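Local coordinates for multiple PDZ domain protein (Mus musculus, PDB 4XH7) that probably acts as a signalling scaffold, its fourth PDZ domain being of the kind that binds the C-terminal tails of partner proteins, at residues 41-53 against 85-99. Numbering follows the deposited sequence.
Sequences GLGISLEATVGHH and LGENHQDVVNILKEL
Strand 44-49 and helix 89-97 run nearly antiparallel at 155°, their axes 11.0 Å apart, and the two segments converge beyond them, where Gly51 of the turn after the strand and Gly86 of the loop before the helix meet backbone to backbone. There Gly86 N gives a weak hydrogen bond to Gly51 O. At the N-terminal end of the helix His53 and His89 are joined by a hydrogen bond of 2.8 Å between His53 NE2 and His89 ND1; either nitrogen could be the donor, and the two rings meet rim to rim with planes at 85°. With CG anti to its own carbonyl carbon (chi1 -67°), His53 reaches toward the first turn of the helix, where Val92 CG2 lies over one ring face, 3.7 Å from the centroid, as a CH-pi contact. Glu87 O sits at the ring edge, 3.3 Å from His53 CE1, and a water bonded to His53 ND1 also accepts weakly from Gly86 N; the ring is thus held at both nitrogens and on one face. Replacing His53 by an alanine is likely to leave His89 ND1 without this mate, open a gap beside Val92 CG2 and cost the water one of its partners. His89 CE1 in turn lies against Ala48 CB (3.5 Å) and close to Thr49 O. Farther along, Leu46 and Leu96 reach toward each other tip to tip, CD1 to CD1 at 3.8 Å, while Leu96 CD2 meets Leu42 CD1, the two side chains crossing at about a right angle. Asn88 N-caps the helix, its OD1 accepting from Asp91 N. Between strand and helix runs the groove of the PDZ fold, with Gly41 to Ile44 matching the GLGF-type loop that probably receives the ligand's C-terminal carboxylate; His89 stands where class I PDZ domains carry the histidine that recognises Ser or Thr two residues before the ligand's C-terminus, consistent with that class.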
ATOM      1  N   GLY A  41      -1.401  10.891   9.713  1.00 33.92           N
ATOM      2  CA  GLY A  41      -1.461   9.564   9.154  1.00 32.03           C
ATOM      3  C   GLY A  41      -1.709   9.548   7.656  1.00 28.66           C
ATOM      4  O   GLY A  41      -1.524  10.524   6.952  1.00 30.26           O
ATOM      5  N   LEU A  42      -2.147   8.395   7.190  1.00 25.28           N
ATOM      6  CA  LEU A  42      -2.354   8.163   5.772  1.00 21.33           C
ATOM      7  C   LEU A  42      -3.742   8.487   5.241  1.00 24.73           C
ATOM      8  O   LEU A  42      -3.943   8.465   4.019  1.00 22.57           O
ATOM      9  CB  LEU A  42      -2.065   6.683   5.469  1.00 22.36           C
ATOM     10  CG  LEU A  42      -0.624   6.246   5.755  1.00 27.91           C
ATOM     11  CD1 LEU A  42      -0.489   4.692   5.726  1.00 24.86           C
ATOM     12  CD2 LEU A  42       0.326   6.888   4.743  1.00 26.97           C
ATOM     13  N   GLY A  43      -4.715   8.743   6.111  1.00 23.88           N
ATOM     14  CA  GLY A  43      -6.063   8.974   5.610  1.00 23.17           C
ATOM     15  C   GLY A  43      -6.835   7.741   5.157  1.00 22.34           C
ATOM     16  O   GLY A  43      -7.667   7.831   4.238  1.00 21.52           O
ATOM     17  N   ILE A  44      -6.567   6.589   5.783  1.00 22.27           N
ATOM     18  CA  ILE A  44      -7.294   5.355   5.460  1.00 19.61           C
ATOM     19  C   ILE A  44      -7.757   4.675   6.749  1.00 24.01           C
ATOM     20  O   ILE A  44      -7.138   4.844   7.801  1.00 28.10           O
ATOM     21  CB  ILE A  44      -6.443   4.344   4.696  1.00 18.91           C
ATOM     22  CG1 ILE A  44      -5.160   4.014   5.483  1.00 20.18           C
ATOM     23  CG2 ILE A  44      -6.133   4.891   3.293  1.00 25.11           C
ATOM     24  CD1 ILE A  44      -4.296   2.960   4.767  1.00 24.85           C
ATOM     25  N   SER A  45      -8.856   3.933   6.674  1.00 22.88           N
ATOM     26  CA  SER A  45      -9.146   3.001   7.762  1.00 22.50           C
ATOM     27  C   SER A  45      -8.860   1.618   7.255  1.00 21.24           C
ATOM     28  O   SER A  45      -8.912   1.366   6.038  1.00 22.96           O
ATOM     29  CB  SER A  45     -10.584   3.089   8.232  1.00 26.19           C
ATOM     30  OG  SER A  45     -11.476   2.780   7.196  1.00 27.24           O
ATOM     31  N   LEU A  46      -8.592   0.713   8.192  1.00 23.34           N
ATOM     32  CA  LEU A  46      -8.219  -0.646   7.830  1.00 25.34           C
ATOM     33  C   LEU A  46      -9.228  -1.652   8.311  1.00 26.84           C
ATOM     34  O   LEU A  46      -9.970  -1.409   9.285  1.00 25.31           O
ATOM     35  CB  LEU A  46      -6.859  -1.018   8.436  1.00 27.40           C
ATOM     36  CG  LEU A  46      -5.611  -0.212   8.147  1.00 28.36           C
ATOM     37  CD1 LEU A  46      -4.450  -0.952   8.805  1.00 33.70           C
ATOM     38  CD2 LEU A  46      -5.389  -0.138   6.673  1.00 31.57           C
ATOM     39  N   GLU A  47      -9.221  -2.800   7.655  1.00 22.02           N
ATOM     40  CA  GLU A  47      -9.878  -3.967   8.195  1.00 22.37           C
ATOM     41  C   GLU A  47      -9.007  -5.146   7.903  1.00 22.88           C
ATOM     42  O   GLU A  47      -8.128  -5.086   7.059  1.00 25.38           O
ATOM     43  CB  GLU A  47     -11.260  -4.150   7.613  1.00 23.93           C
ATOM     44  CG  GLU A  47     -11.286  -4.282   6.117  1.00 25.43           C
ATOM     45  CD  GLU A  47     -12.701  -4.199   5.596  1.00 48.59           C
ATOM     46  OE1 GLU A  47     -12.904  -4.385   4.380  1.00 51.50           O
ATOM     47  OE2 GLU A  47     -13.609  -3.934   6.414  1.00 58.08           O
ATOM     48  N   ALA A  48      -9.234  -6.226   8.609  1.00 19.57           N
ATOM     49  CA  ALA A  48      -8.282  -7.319   8.447  1.00 18.49           C
ATOM     50  C   ALA A  48      -8.918  -8.668   8.614  1.00 24.37           C
ATOM     51  O   ALA A  48      -9.949  -8.813   9.255  1.00 27.36           O
ATOM     52  CB  ALA A  48      -7.140  -7.160   9.454  1.00 24.03           C
ATOM     53  N   THR A  49      -8.262  -9.665   8.046  1.00 22.12           N
ATOM     54  CA  THR A  49      -8.530 -11.050   8.408  1.00 22.98           C
ATOM     55  C   THR A  49      -7.203 -11.566   8.960  1.00 25.83           C
ATOM     56  O   THR A  49      -6.278 -10.790   9.171  1.00 25.37           O
ATOM     57  CB  THR A  49      -8.985 -11.875   7.233  1.00 26.77           C
ATOM     58  OG1 THR A  49      -7.977 -11.855   6.213  1.00 29.04           O
ATOM     59  CG2 THR A  49     -10.277 -11.333   6.663  1.00 29.87           C
ATOM     60  N   VAL A  50      -7.108 -12.854   9.224  1.00 26.63           N
ATOM     61  CA  VAL A  50      -5.852 -13.407   9.736  1.00 23.78           C
ATOM     62  C   VAL A  50      -4.814 -13.428   8.622  1.00 20.96           C
ATOM     63  O   VAL A  50      -4.962 -14.146   7.640  1.00 25.78           O
ATOM     64  CB  VAL A  50      -6.086 -14.814  10.291  1.00 27.52           C
ATOM     65  CG1 VAL A  50      -4.773 -15.481  10.714  1.00 29.53           C
ATOM     66  CG2 VAL A  50      -7.070 -14.725  11.479  1.00 29.37           C
ATOM     67  N   GLY A  51      -3.782 -12.609   8.776  1.00 20.69           N
ATOM     68  CA  GLY A  51      -2.692 -12.549   7.829  1.00 24.10           C
ATOM     69  C   GLY A  51      -2.939 -11.688   6.601  1.00 21.28           C
ATOM     70  O   GLY A  51      -2.146 -11.739   5.658  1.00 23.29           O
ATOM     71  N   HIS A  52      -4.020 -10.900   6.607  1.00 19.97           N
ATOM     72  CA  HIS A  52      -4.290  -9.994   5.474  1.00 18.10           C
ATOM     73  C   HIS A  52      -4.852  -8.690   5.947  1.00 19.24           C
ATOM     74  O   HIS A  52      -5.747  -8.662   6.798  1.00 21.06           O
ATOM     75  CB  HIS A  52      -5.279 -10.625   4.488  1.00 20.91           C
ATOM     76  CG  HIS A  52      -4.791 -11.907   3.915  1.00 23.44           C
ATOM     77  ND1 HIS A  52      -3.941 -11.963   2.832  1.00 24.66           N
ATOM     78  CD2 HIS A  52      -5.014 -13.188   4.293  1.00 26.67           C
ATOM     79  CE1 HIS A  52      -3.662 -13.228   2.562  1.00 32.09           C
ATOM     80  NE2 HIS A  52      -4.310 -13.993   3.425  1.00 26.26           N
ATOM     81  N   HIS A  53      -4.354  -7.592   5.381  1.00 17.58           N
ATOM     82  CA  HIS A  53      -4.842  -6.285   5.809  1.00 18.58           C
ATOM     83  C   HIS A  53      -5.323  -5.497   4.621  1.00 18.91           C
ATOM     84  O   HIS A  53      -4.659  -5.511   3.585  1.00 20.14           O
ATOM     85  CB  HIS A  53      -3.734  -5.566   6.559  1.00 19.46           C
ATOM     86  CG  HIS A  53      -3.411  -6.235   7.855  1.00 21.09           C
ATOM     87  ND1 HIS A  53      -2.590  -7.340   7.938  1.00 23.31           N
ATOM     88  CD2 HIS A  53      -3.905  -6.032   9.099  1.00 25.80           C
ATOM     89  CE1 HIS A  53      -2.546  -7.757   9.193  1.00 23.62           C
ATOM     90  NE2 HIS A  53      -3.348  -6.989   9.913  1.00 22.78           N
ATOM     91  N   LEU A  85       2.441  -8.199   4.026  1.00 17.66           N
ATOM     92  CA  LEU A  85       1.655  -9.401   3.782  1.00 18.58           C
ATOM     93  C   LEU A  85       1.952 -10.511   4.781  1.00 22.02           C
ATOM     94  O   LEU A  85       3.096 -10.888   4.988  1.00 21.27           O
ATOM     95  CB  LEU A  85       1.897  -9.907   2.352  1.00 20.21           C
ATOM     96  CG  LEU A  85       1.147 -11.197   1.998  1.00 22.05           C
ATOM     97  CD1 LEU A  85      -0.376 -10.966   2.082  1.00 21.21           C
ATOM     98  CD2 LEU A  85       1.542 -11.623   0.607  1.00 21.28           C
ATOM     99  N   GLY A  86       0.911 -11.003   5.439  1.00 19.80           N
ATOM    100  CA  GLY A  86       1.072 -12.133   6.336  1.00 20.32           C
ATOM    101  C   GLY A  86       1.585 -11.770   7.718  1.00 20.82           C
ATOM    102  O   GLY A  86       1.792 -12.675   8.539  1.00 24.13           O
ATOM    103  N   GLU A  87       1.775 -10.474   7.983  1.00 17.45           N
ATOM    104  CA  GLU A  87       2.215 -10.018   9.288  1.00 19.60           C
ATOM    105  C   GLU A  87       1.038  -9.928  10.263  1.00 24.67           C
ATOM    106  O   GLU A  87      -0.127  -9.938   9.859  1.00 23.66           O
ATOM    107  CB  GLU A  87       2.929  -8.645   9.179  1.00 20.61           C
ATOM    108  CG  GLU A  87       4.133  -8.578   8.177  1.00 21.43           C
ATOM    109  CD  GLU A  87       5.365  -9.419   8.572  1.00 36.13           C
ATOM    110  OE1 GLU A  87       6.269  -9.608   7.716  1.00 31.18           O
ATOM    111  OE2 GLU A  87       5.452  -9.870   9.728  1.00 33.95           O
ATOM    112  N   ASN A  88       1.320  -9.869  11.562  1.00 20.71           N
ATOM    113  CA  ASN A  88       0.216  -9.763  12.512  1.00 18.16           C
ATOM    114  C   ASN A  88      -0.280  -8.332  12.655  1.00 17.68           C
ATOM    115  O   ASN A  88       0.344  -7.386  12.157  1.00 20.62           O
ATOM    116  CB  ASN A  88       0.596 -10.374  13.887  1.00 19.35           C
ATOM    117  CG  ASN A  88       1.700  -9.608  14.626  1.00 25.23           C
ATOM    118  OD1 ASN A  88       1.676  -8.387  14.734  1.00 25.12           O
ATOM    119  ND2 ASN A  88       2.650 -10.352  15.182  1.00 24.00           N
ATOM    120  N   HIS A  89      -1.453  -8.177  13.264  1.00 17.85           N
ATOM    121  CA  HIS A  89      -2.117  -6.865  13.294  1.00 18.88           C
ATOM    122  C   HIS A  89      -1.236  -5.810  13.944  1.00 18.09           C
ATOM    123  O   HIS A  89      -1.142  -4.694  13.454  1.00 19.75           O
ATOM    124  CB  HIS A  89      -3.455  -6.870  14.061  1.00 19.55           C
ATOM    125  CG  HIS A  89      -4.470  -7.827  13.523  1.00 21.68           C
ATOM    126  ND1 HIS A  89      -4.609  -8.094  12.175  1.00 23.11           N
ATOM    127  CD2 HIS A  89      -5.396  -8.588  14.154  1.00 21.55           C
ATOM    128  CE1 HIS A  89      -5.549  -9.007  12.003  1.00 26.11           C
ATOM    129  NE2 HIS A  89      -6.063  -9.303  13.184  1.00 26.54           N
ATOM    130  N   GLN A  90      -0.603  -6.170  15.066  1.00 20.12           N
ATOM    131  CA  GLN A  90       0.183  -5.178  15.769  1.00 19.44           C
ATOM    132  C   GLN A  90       1.356  -4.733  14.914  1.00 21.39           C
ATOM    133  O   GLN A  90       1.641  -3.539  14.841  1.00 22.41           O
ATOM    134  CB  GLN A  90       0.677  -5.710  17.104  1.00 21.18           C
ATOM    135  CG  GLN A  90       1.705  -4.794  17.716  1.00 20.90           C
ATOM    136  CD  GLN A  90       1.942  -5.179  19.134  1.00 25.46           C
ATOM    137  OE1 GLN A  90       2.808  -6.023  19.436  1.00 33.93           O
ATOM    138  NE2 GLN A  90       1.151  -4.625  20.017  1.00 19.72           N
ATOM    139  N   ASP A  91       2.019  -5.671  14.241  1.00 19.41           N
ATOM    140  CA  ASP A  91       3.170  -5.287  13.447  1.00 21.45           C
ATOM    141  C   ASP A  91       2.757  -4.388  12.273  1.00 21.22           C
ATOM    142  O   ASP A  91       3.428  -3.394  11.986  1.00 23.12           O
ATOM    143  CB  ASP A  91       3.916  -6.513  12.959  1.00 23.39           C
ATOM    144  CG  ASP A  91       4.704  -7.200  14.085  1.00 30.53           C
ATOM    145  OD1 ASP A  91       4.891  -6.587  15.170  1.00 28.01           O
ATOM    146  OD2 ASP A  91       5.145  -8.351  13.868  1.00 29.57           O
ATOM    147  N   VAL A  92       1.657  -4.719  11.601  1.00 18.97           N
ATOM    148  CA  VAL A  92       1.177  -3.836  10.532  1.00 17.51           C
ATOM    149  C   VAL A  92       0.870  -2.434  11.039  1.00 21.75           C
ATOM    150  O   VAL A  92       1.319  -1.467  10.436  1.00 22.28           O
ATOM    151  CB  VAL A  92      -0.051  -4.449   9.843  1.00 19.23           C
ATOM    152  CG1 VAL A  92      -0.664  -3.480   8.836  1.00 21.34           C
ATOM    153  CG2 VAL A  92       0.378  -5.748   9.120  1.00 21.71           C
ATOM    154  N   VAL A  93       0.129  -2.326  12.133  1.00 20.04           N
ATOM    155  CA  VAL A  93      -0.223  -1.012  12.671  1.00 20.24           C
ATOM    156  C   VAL A  93       1.022  -0.228  13.060  1.00 22.15           C
ATOM    157  O   VAL A  93       1.127   0.969  12.722  1.00 25.07           O
ATOM    158  CB  VAL A  93      -1.158  -1.158  13.876  1.00 22.65           C
ATOM    159  CG1 VAL A  93      -1.338   0.188  14.570  1.00 31.77           C
ATOM    160  CG2 VAL A  93      -2.485  -1.722  13.412  1.00 25.76           C
ATOM    161  N   ASN A  94       1.962  -0.887  13.725  1.00 24.19           N
ATOM    162  CA  ASN A  94       3.177  -0.207  14.150  1.00 24.60           C
ATOM    163  C   ASN A  94       4.034   0.223  12.972  1.00 29.04           C
ATOM    164  O   ASN A  94       4.562   1.332  12.963  1.00 29.16           O
ATOM    165  CB  ASN A  94       3.983  -1.078  15.089  1.00 26.71           C
ATOM    166  CG  ASN A  94       3.448  -1.051  16.499  1.00 25.45           C
ATOM    167  OD1 ASN A  94       2.703  -0.158  16.868  1.00 31.40           O
ATOM    168  ND2 ASN A  94       3.820  -2.036  17.291  1.00 25.26           N
ATOM    169  N   ILE A  95       4.139  -0.626  11.955  1.00 22.75           N
ATOM    170  CA  ILE A  95       4.902  -0.245  10.767  1.00 24.92           C
ATOM    171  C   ILE A  95       4.277   1.007  10.109  1.00 29.05           C
ATOM    172  O   ILE A  95       4.986   1.958   9.772  1.00 29.38           O
ATOM    173  CB  ILE A  95       4.982  -1.408   9.750  1.00 22.26           C
ATOM    174  CG1 ILE A  95       5.940  -2.515  10.254  1.00 24.38           C
ATOM    175  CG2 ILE A  95       5.489  -0.876   8.393  1.00 25.86           C
ATOM    176  CD1 ILE A  95       5.753  -3.914   9.609  1.00 22.79           C
ATOM    177  N   LEU A  96       2.954   1.035   9.923  1.00 22.44           N
ATOM    178  CA  LEU A  96       2.308   2.190   9.293  1.00 23.83           C
ATOM    179  C   LEU A  96       2.511   3.460  10.134  1.00 29.41           C
ATOM    180  O   LEU A  96       2.744   4.553   9.601  1.00 28.46           O
ATOM    181  CB  LEU A  96       0.808   1.936   9.079  1.00 24.33           C
ATOM    182  CG  LEU A  96       0.528   0.777   8.115  1.00 22.26           C
ATOM    183  CD1 LEU A  96      -0.952   0.452   8.112  1.00 25.23           C
ATOM    184  CD2 LEU A  96       0.990   1.100   6.688  1.00 22.95           C
ATOM    185  N   LYS A  97       2.425   3.320  11.452  1.00 26.26           N
ATOM    186  CA  LYS A  97       2.558   4.508  12.323  1.00 25.58           C
ATOM    187  C   LYS A  97       3.933   5.146  12.239  1.00 30.64           C
ATOM    188  O   LYS A  97       4.077   6.358  12.420  1.00 38.13           O
ATOM    189  CB  LYS A  97       2.269   4.141  13.784  1.00 33.94           C
ATOM    190  CG  LYS A  97       0.791   3.995  14.082  1.00 37.45           C
ATOM    191  N   GLU A  98       4.949   4.341  11.996  1.00 29.04           N
ATOM    192  CA  GLU A  98       6.335   4.792  12.024  1.00 28.97           C
ATOM    193  C   GLU A  98       6.837   5.310  10.688  1.00 30.03           C
ATOM    194  O   GLU A  98       8.022   5.620  10.543  1.00 32.76           O
ATOM    195  CB  GLU A  98       7.247   3.650  12.475  1.00 34.51           C
ATOM    196  CG  GLU A  98       7.060   3.245  13.937  1.00 42.05           C
ATOM    197  N   LEU A  99       5.959   5.349   9.693  1.00 28.26           N
ATOM    198  CA  LEU A  99       6.364   5.800   8.366  1.00 28.79           C
ATOM    199  C   LEU A  99       6.769   7.276   8.370  1.00 26.68           C
ATOM    200  O   LEU A  99       6.156   8.090   9.051  1.00 30.41           O
ATOM    201  CB  LEU A  99       5.220   5.589   7.366  1.00 27.94           C
ATOM    202  CG  LEU A  99       5.035   4.114   7.020  1.00 26.27           C
ATOM    203  CD1 LEU A  99       3.762   3.965   6.238  1.00 29.13           C
ATOM    204  CD2 LEU A  99       6.242   3.612   6.220  1.00 25.71           C
TER
HETATM  205  O   HOH W   1      -1.033  -8.596   6.027  1.00 24.49           O